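Local coordinates for malonyl CoA-acyl carrier protein transacylase (Staphylococcus aureus, PDB 3IM9) that transfers the malonyl group from malonyl-CoA to holo-acyl carrier protein, supplying malonyl-ACP for fatty acid synthesis, at residues Met94-Gly99 and Asn166-Gly171; Pro205-Leu210 and Ser259-Ile264. All blocks are in the same frame, centred on the assembly; numbering follows the deposited sequence.

Interaction 1: residues Met94-Gly99 and Asn166-Gly171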
ATOM      1  N   MET A  94       2.195  -8.883   2.612  1.00 10.83           N
ATOM      2  CA  MET A  94       2.416  -7.856   1.554  1.00 10.62           C
ATOM      3  C   MET A  94       1.513  -6.694   1.845  1.00 10.16           C
ATOM      4  O   MET A  94       0.574  -6.803   2.620  1.00  9.82           O
ATOM      5  CB  MET A  94       2.127  -8.385   0.111  1.00 11.54           C
ATOM      6  CG  MET A  94       0.689  -8.752  -0.128  1.00 10.59           C
ATOM      7  SD  MET A  94       0.300  -9.061  -1.832  1.00 13.02           S
ATOM      8  CE  MET A  94      -1.317  -9.737  -1.564  1.00 14.18           C
ATOM      9  N   GLY A  95       1.855  -5.551   1.284  1.00  9.49           N
ATOM     10  CA  GLY A  95       0.958  -4.347   1.478  1.00 10.91           C
ATOM     11  C   GLY A  95       1.075  -3.459   0.260  1.00 10.71           C
ATOM     12  O   GLY A  95       2.106  -3.463  -0.451  1.00 11.69           O
ATOM     13  N   HIS A  96       0.037  -2.647   0.043  1.00  9.09           N
ATOM     14  CA  HIS A  96      -0.021  -1.866  -1.220  1.00  8.78           C
ATOM     15  C   HIS A  96       0.623  -0.506  -1.049  1.00  9.69           C
ATOM     16  O   HIS A  96       0.066   0.340  -0.327  1.00  8.64           O
ATOM     17  CB  HIS A  96      -1.477  -1.743  -1.644  1.00  9.17           C
ATOM     18  CG  HIS A  96      -1.648  -1.329  -3.077  1.00  9.34           C
ATOM     19  ND1 HIS A  96      -1.481  -0.000  -3.470  1.00 12.36           N
ATOM     20  CD2 HIS A  96      -2.130  -2.003  -4.145  1.00 10.54           C
ATOM     21  CE1 HIS A  96      -1.711   0.088  -4.780  1.00 11.39           C
ATOM     22  NE2 HIS A  96      -2.150  -1.103  -5.208  1.00  9.08           N
ATOM     23  N   SER A  97       1.822  -0.345  -1.635  1.00  9.42           N
ATOM     24  CA  SER A  97       2.543   0.935  -1.646  1.00  9.32           C
ATOM     25  C   SER A  97       2.897   1.322  -0.198  1.00  7.74           C
ATOM     26  O   SER A  97       3.809   0.721   0.389  1.00  9.10           O
ATOM     27  CB  SER A  97       1.817   2.011  -2.412  1.00  8.88           C
ATOM     28  OG  SER A  97       2.628   3.179  -2.467  1.00  9.46           O
ATOM     29  N   LEU A  98       2.202   2.279   0.431  1.00  8.19           N
ATOM     30  CA  LEU A  98       2.417   2.532   1.861  1.00  8.28           C
ATOM     31  C   LEU A  98       2.284   1.202   2.661  1.00  8.17           C
ATOM     32  O   LEU A  98       2.998   0.980   3.659  1.00  8.71           O
ATOM     33  CB  LEU A  98       1.375   3.591   2.288  1.00  8.11           C
ATOM     34  CG  LEU A  98       1.386   3.960   3.797  1.00  9.81           C
ATOM     35  CD1 LEU A  98       0.639   2.910   4.706  1.00  9.22           C
ATOM     36  CD2 LEU A  98       2.795   4.309   4.317  1.00  9.13           C
ATOM     37  N   GLY A  99       1.284   0.414   2.317  1.00  6.82           N
ATOM     38  CA  GLY A  99       1.020  -0.814   3.054  1.00  8.45           C
ATOM     39  C   GLY A  99       2.231  -1.730   3.218  1.00  9.14           C
ATOM     40  O   GLY A  99       2.257  -2.530   4.153  1.00  8.37           O
ATOM     41  N   ASN A 166      -0.089   1.263 -10.722  1.00 11.10           N
ATOM     42  CA  ASN A 166      -0.577   0.339  -9.727  1.00 11.05           C
ATOM     43  C   ASN A 166      -1.331  -0.711 -10.513  1.00 12.42           C
ATOM     44  O   ASN A 166      -2.353  -0.452 -11.134  1.00 12.42           O
ATOM     45  CB  ASN A 166      -1.532   0.999  -8.663  1.00 11.00           C
ATOM     46  CG  ASN A 166      -0.967   2.110  -7.854  1.00 11.63           C
ATOM     47  OD1 ASN A 166      -1.791   2.877  -7.241  1.00 17.44           O
ATOM     48  ND2 ASN A 166       0.273   2.225  -7.695  1.00 11.82           N
ATOM     49  N   ILE A 167      -0.808  -1.934 -10.524  1.00 11.83           N
ATOM     50  CA  ILE A 167      -1.369  -3.052 -11.273  1.00 12.30           C
ATOM     51  C   ILE A 167      -2.215  -3.860 -10.265  1.00 11.81           C
ATOM     52  O   ILE A 167      -1.698  -4.657  -9.532  1.00 11.25           O
ATOM     53  CB  ILE A 167      -0.231  -3.946 -11.828  1.00 12.81           C
ATOM     54  CG1 ILE A 167       0.821  -3.112 -12.625  1.00 19.43           C
ATOM     55  CG2 ILE A 167      -0.854  -4.969 -12.734  1.00 13.38           C
ATOM     56  CD1 ILE A 167       0.351  -2.244 -13.689  1.00 24.92           C
ATOM     57  N   ASN A 168      -3.466  -3.490 -10.167  1.00 10.25           N
ATOM     58  CA  ASN A 168      -4.318  -3.863  -9.010  1.00  9.99           C
ATOM     59  C   ASN A 168      -5.097  -5.138  -9.167  1.00 12.09           C
ATOM     60  O   ASN A 168      -5.047  -5.973  -8.268  1.00 12.01           O
ATOM     61  CB  ASN A 168      -5.236  -2.677  -8.630  1.00 10.41           C
ATOM     62  CG  ASN A 168      -4.439  -1.507  -8.049  1.00  9.45           C
ATOM     63  OD1 ASN A 168      -3.270  -1.655  -7.689  1.00 11.11           O
ATOM     64  ND2 ASN A 168      -5.116  -0.363  -7.890  1.00 11.56           N
ATOM     65  N   CYS A 169      -5.884  -5.260 -10.226  1.00 11.61           N
ATOM     66  CA  CYS A 169      -6.632  -6.509 -10.489  1.00 13.19           C
ATOM     67  C   CYS A 169      -7.023  -6.460 -11.946  1.00 14.00           C
ATOM     68  O   CYS A 169      -6.871  -5.445 -12.609  1.00 14.03           O
ATOM     69  CB  CYS A 169      -7.855  -6.649  -9.573  1.00 14.34           C
ATOM     70  SG  CYS A 169      -9.170  -5.435  -9.840  1.00 13.81           S
ATOM     71  N   PRO A 170      -7.472  -7.557 -12.509  1.00 14.22           N
ATOM     72  CA  PRO A 170      -7.994  -7.490 -13.883  1.00 15.94           C
ATOM     73  C   PRO A 170      -9.022  -6.418 -14.000  1.00 14.42           C
ATOM     74  O   PRO A 170     -10.010  -6.358 -13.188  1.00 14.45           O
ATOM     75  CB  PRO A 170      -8.666  -8.874 -14.034  1.00 16.46           C
ATOM     76  CG  PRO A 170      -7.816  -9.761 -13.202  1.00 17.66           C
ATOM     77  CD  PRO A 170      -7.616  -8.908 -11.900  1.00 15.24           C
ATOM     78  N   GLY A 171      -8.802  -5.489 -14.963  1.00 15.29           N
ATOM     79  CA  GLY A 171      -9.736  -4.366 -15.174  1.00 14.53           C
ATOM     80  C   GLY A 171      -9.500  -3.153 -14.303  1.00 13.43           C
ATOM     81  O   GLY A 171     -10.296  -2.278 -14.289  1.00 13.63           O
TER
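The active-site cleft of this acyltransferase shows how a nucleophile elbow can be flanked by a second sheet: H96, just ahead of the probable nucleophile S97, reaches across to N166 and N168. H96 turns its ring toward strand 162-169, its CG lying opposite the backbone N (chi1 -163°). Its CE1 corner meets the amide of N166, lying 3.7 Å from N166 OD1. The oxygen comes to the edge of the ring, near its plane, while the amide plane stands 87° to the imidazole, so the two groups touch without stacking. At the neighbouring corner, H96 NE2 lies 2.8 Å from the atom modelled as N168 OD1, although the orientation of that amide is uncertain. Both asparagines come from alternate positions of one strand and meet the same CE1-NE2 end of the ring. The side chain of H96 is also about 3 Å (nearest atoms) from a bound sulfate ion, probably brought in by the crystallisation liquor.

The G95-x-S97-x-G99 sequence fits the strand-turn-helix elbow known from FabD enzymes. A type II' turn runs from H96 to G99, with G99 N bonded to H96 O at 2.9 Å. S97 sits in it at phi 64°, a strained backbone that carries its hydroxyl to R122. The side chain of N166 approaches that of H207 as well, and at N168 and C169 the strand forms a classic beta bulge, both residues facing Q172.

Interaction 2: residues Pro205-Leu210 and Ser259-Ile264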
ATOM      1  N   PRO A 205       3.055  12.274  -9.658  1.00 10.05           N
ATOM      2  CA  PRO A 205       3.056  11.175 -10.590  1.00  9.76           C
ATOM      3  C   PRO A 205       3.680   9.980  -9.853  1.00 10.03           C
ATOM      4  O   PRO A 205       4.692   9.423 -10.226  1.00 10.74           O
ATOM      5  CB  PRO A 205       3.916  11.721 -11.769  1.00  8.85           C
ATOM      6  CG  PRO A 205       4.992  12.531 -10.996  1.00  9.51           C
ATOM      7  CD  PRO A 205       4.232  13.183  -9.868  1.00 10.29           C
ATOM      8  N   PHE A 206       2.953   9.513  -8.833  1.00 10.06           N
ATOM      9  CA  PHE A 206       3.509   8.453  -7.961  1.00 10.00           C
ATOM     10  C   PHE A 206       3.663   7.128  -8.693  1.00  9.11           C
ATOM     11  O   PHE A 206       2.892   6.786  -9.627  1.00 10.69           O
ATOM     12  CB  PHE A 206       2.673   8.273  -6.677  1.00 10.17           C
ATOM     13  CG  PHE A 206       2.450   9.581  -5.910  1.00 10.89           C
ATOM     14  CD1 PHE A 206       3.454  10.571  -5.871  1.00 10.03           C
ATOM     15  CD2 PHE A 206       1.231   9.783  -5.266  1.00 12.13           C
ATOM     16  CE1 PHE A 206       3.220  11.819  -5.173  1.00 14.01           C
ATOM     17  CE2 PHE A 206       1.028  10.973  -4.529  1.00 14.73           C
ATOM     18  CZ  PHE A 206       2.021  11.975  -4.532  1.00 14.92           C
ATOM     19  N   HIS A 207       4.671   6.372  -8.289  1.00  9.85           N
ATOM     20  CA  HIS A 207       4.978   5.048  -8.884  1.00 11.22           C
ATOM     21  C   HIS A 207       5.210   5.127 -10.397  1.00 12.25           C
ATOM     22  O   HIS A 207       5.015   4.158 -11.122  1.00 14.02           O
ATOM     23  CB  HIS A 207       3.894   3.981  -8.530  1.00 11.01           C
ATOM     24  CG  HIS A 207       3.907   3.687  -7.092  1.00  9.61           C
ATOM     25  ND1 HIS A 207       4.989   3.036  -6.491  1.00  9.77           N
ATOM     26  CD2 HIS A 207       3.061   4.047  -6.113  1.00 10.36           C
ATOM     27  CE1 HIS A 207       4.710   2.919  -5.186  1.00 13.77           C
ATOM     28  NE2 HIS A 207       3.573   3.548  -4.936  1.00 11.69           N
ATOM     29  N   SER A 208       5.684   6.276 -10.845  1.00 11.51           N
ATOM     30  CA  SER A 208       6.208   6.421 -12.239  1.00 12.07           C
ATOM     31  C   SER A 208       7.702   6.752 -12.126  1.00 12.03           C
ATOM     32  O   SER A 208       8.255   7.169 -11.053  1.00 12.42           O
ATOM     33  CB  SER A 208       5.458   7.547 -12.957  1.00 10.71           C
ATOM     34  OG  SER A 208       6.041   8.836 -12.602  1.00 11.30           O
ATOM     35  N   SER A 209       8.396   6.571 -13.238  1.00 10.87           N
ATOM     36  CA  SER A 209       9.855   6.869 -13.322  1.00 13.69           C
ATOM     37  C   SER A 209      10.187   8.348 -12.964  1.00 13.17           C
ATOM     38  O   SER A 209      11.324   8.648 -12.521  1.00 14.42           O
ATOM     39  CB  SER A 209      10.348   6.489 -14.739  1.00 16.23           C
ATOM     40  OG  SER A 209       9.663   7.292 -15.691  1.00 20.00           O
ATOM     41  N   LEU A 210       9.181   9.257 -13.041  1.00 11.01           N
ATOM     42  CA  LEU A 210       9.418  10.622 -12.602  1.00 12.59           C
ATOM     43  C   LEU A 210       9.780  10.733 -11.111  1.00 12.14           C
ATOM     44  O   LEU A 210      10.460  11.680 -10.740  1.00 12.77           O
ATOM     45  CB  LEU A 210       8.204  11.511 -12.892  1.00 13.02           C
ATOM     46  CG  LEU A 210       7.808  11.634 -14.426  1.00 14.34           C
ATOM     47  CD1 LEU A 210       6.531  12.373 -14.550  1.00 14.01           C
ATOM     48  CD2 LEU A 210       8.985  12.398 -15.082  1.00 19.38           C
ATOM     49  N   SER A 259       8.702   2.673  -9.259  1.00 10.94           N
ATOM     50  CA  SER A 259       8.350   1.443  -9.974  1.00 11.23           C
ATOM     51  C   SER A 259       6.884   1.119  -9.783  1.00 11.67           C
ATOM     52  O   SER A 259       6.306   1.470  -8.734  1.00 11.50           O
ATOM     53  CB  SER A 259       9.183   0.280  -9.402  1.00 11.48           C
ATOM     54  OG  SER A 259      10.592   0.608  -9.545  1.00 14.09           O
ATOM     55  N   PRO A 260       6.269   0.415 -10.710  1.00 11.84           N
ATOM     56  CA  PRO A 260       4.849   0.037 -10.583  1.00 11.19           C
ATOM     57  C   PRO A 260       4.655  -0.927  -9.393  1.00  9.56           C
ATOM     58  O   PRO A 260       5.557  -1.731  -9.076  1.00 12.30           O
ATOM     59  CB  PRO A 260       4.496  -0.676 -11.900  1.00 12.35           C
ATOM     60  CG  PRO A 260       5.752  -0.606 -12.711  1.00 15.54           C
ATOM     61  CD  PRO A 260       6.869   0.024 -12.000  1.00 12.85           C
ATOM     62  N   VAL A 261       3.488  -0.827  -8.744  1.00 10.18           N
ATOM     63  CA  VAL A 261       3.077  -1.770  -7.686  1.00  9.39           C
ATOM     64  C   VAL A 261       2.530  -2.990  -8.318  1.00  9.28           C
ATOM     65  O   VAL A 261       1.473  -2.943  -8.965  1.00 10.43           O
ATOM     66  CB  VAL A 261       2.037  -1.078  -6.763  1.00  9.07           C
ATOM     67  CG1 VAL A 261       1.523  -2.087  -5.721  1.00 10.80           C
ATOM     68  CG2 VAL A 261       2.686   0.116  -6.012  1.00 11.05           C
ATOM     69  N   GLN A 262       3.271  -4.089  -8.181  1.00  9.79           N
ATOM     70  CA  GLN A 262       2.866  -5.356  -8.811  1.00 10.45           C
ATOM     71  C   GLN A 262       1.882  -6.124  -7.983  1.00 11.89           C
ATOM     72  O   GLN A 262       2.188  -7.224  -7.487  1.00 11.42           O
ATOM     73  CB  GLN A 262       4.137  -6.188  -9.133  1.00 12.88           C
ATOM     74  CG  GLN A 262       5.123  -5.417 -10.027  1.00 13.15           C
ATOM     75  CD  GLN A 262       4.663  -5.352 -11.471  1.00 11.09           C
ATOM     76  OE1 GLN A 262       3.646  -5.900 -11.886  1.00 13.43           O
ATOM     77  NE2 GLN A 262       5.406  -4.552 -12.259  1.00 15.60           N
ATOM     78  N   PHE A 263       0.687  -5.576  -7.735  1.00 10.25           N
ATOM     79  CA  PHE A 263      -0.223  -6.278  -6.820  1.00  9.67           C
ATOM     80  C   PHE A 263      -0.777  -7.569  -7.366  1.00 11.11           C
ATOM     81  O   PHE A 263      -0.862  -8.535  -6.584  1.00 11.92           O
ATOM     82  CB  PHE A 263      -1.354  -5.316  -6.366  1.00  9.53           C
ATOM     83  CG  PHE A 263      -2.152  -5.892  -5.195  1.00  8.96           C
ATOM     84  CD1 PHE A 263      -3.366  -6.496  -5.454  1.00 10.20           C
ATOM     85  CD2 PHE A 263      -1.618  -5.845  -3.930  1.00  9.61           C
ATOM     86  CE1 PHE A 263      -4.099  -7.104  -4.393  1.00 10.69           C
ATOM     87  CE2 PHE A 263      -2.341  -6.379  -2.806  1.00 11.12           C
ATOM     88  CZ  PHE A 263      -3.597  -7.019  -3.053  1.00 10.57           C
ATOM     89  N   ILE A 264      -1.120  -7.598  -8.654  1.00 11.62           N
ATOM     90  CA  ILE A 264      -1.625  -8.874  -9.230  1.00 12.55           C
ATOM     91  C   ILE A 264      -0.512  -9.941  -9.110  1.00 11.70           C
ATOM     92  O   ILE A 264      -0.805 -11.040  -8.595  1.00 12.38           O
ATOM     93  CB  ILE A 264      -2.045  -8.695 -10.696  1.00 12.96           C
ATOM     94  CG1 ILE A 264      -3.287  -7.777 -10.730  1.00 13.68           C
ATOM     95  CG2 ILE A 264      -2.436 -10.041 -11.342  1.00 15.90           C
ATOM     96  CD1 ILE A 264      -3.622  -7.419 -12.198  1.00 12.95           C
TER
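H207, the probable catalytic histidine, meets S259 and V261, at the start of the short, weakly bonded strand 261-262, in two ways, one polar and one apolar. CG of H207 lies opposite its own carbonyl carbon, which brings the ring over to S259 O and V261. The polar tie runs from H207 ND1 to S259 O at 3.0 Å. The donor approaches almost head-on to the carbonyl (C=O...N angle 165°), yet the bond bends at the hydrogen to 136°, and the oxygen lies somewhat out of the imidazole plane. A weak second bond joins H207 ND1 to Q256 O, while NE2 is bonded to the S97 hydroxyl. The two carbonyls, one held only weakly, are positioned to orient the ring, consistent with a Ser-His dyad.

The apolar part is a CH-pi contact: V261 CG2 sits over one ring face, 3.6 Å from the centroid of the H207 imidazole and 10° off its normal.

H207 occupies the third position of a type II turn from P205 to S208. S208 OG bonds to P205 O and accepts from L210 N, closing an ST turn.

Around the contact, R122 of helix 112-128 touches H207, strand 261-262 pairs with strand 162-169, and F263 packs against helix 286-294.

Interactions 1 and 2 meet at the catalytic pair: segment 94-99 holds the probable nucleophile S97, although H96 makes the contact, while interaction 2 holds the probable catalytic H207 directly. They join where S97 OG meets H207 NE2 at 2.7 Å. They also share a sheet: strand 162-169 runs parallel to strand 261-262, I167 N lying 2.9 Å from V261 O, and F263 packs on the backbone of I167 and N168. Both contacts are partly buried, with interaction 1 nearer the centre of the chain. Their chemistry differs: interaction 1 sets an imidazole edge against side-chain amides, whereas interaction 2 combines a backbone carbonyl bond with a methyl over a ring face.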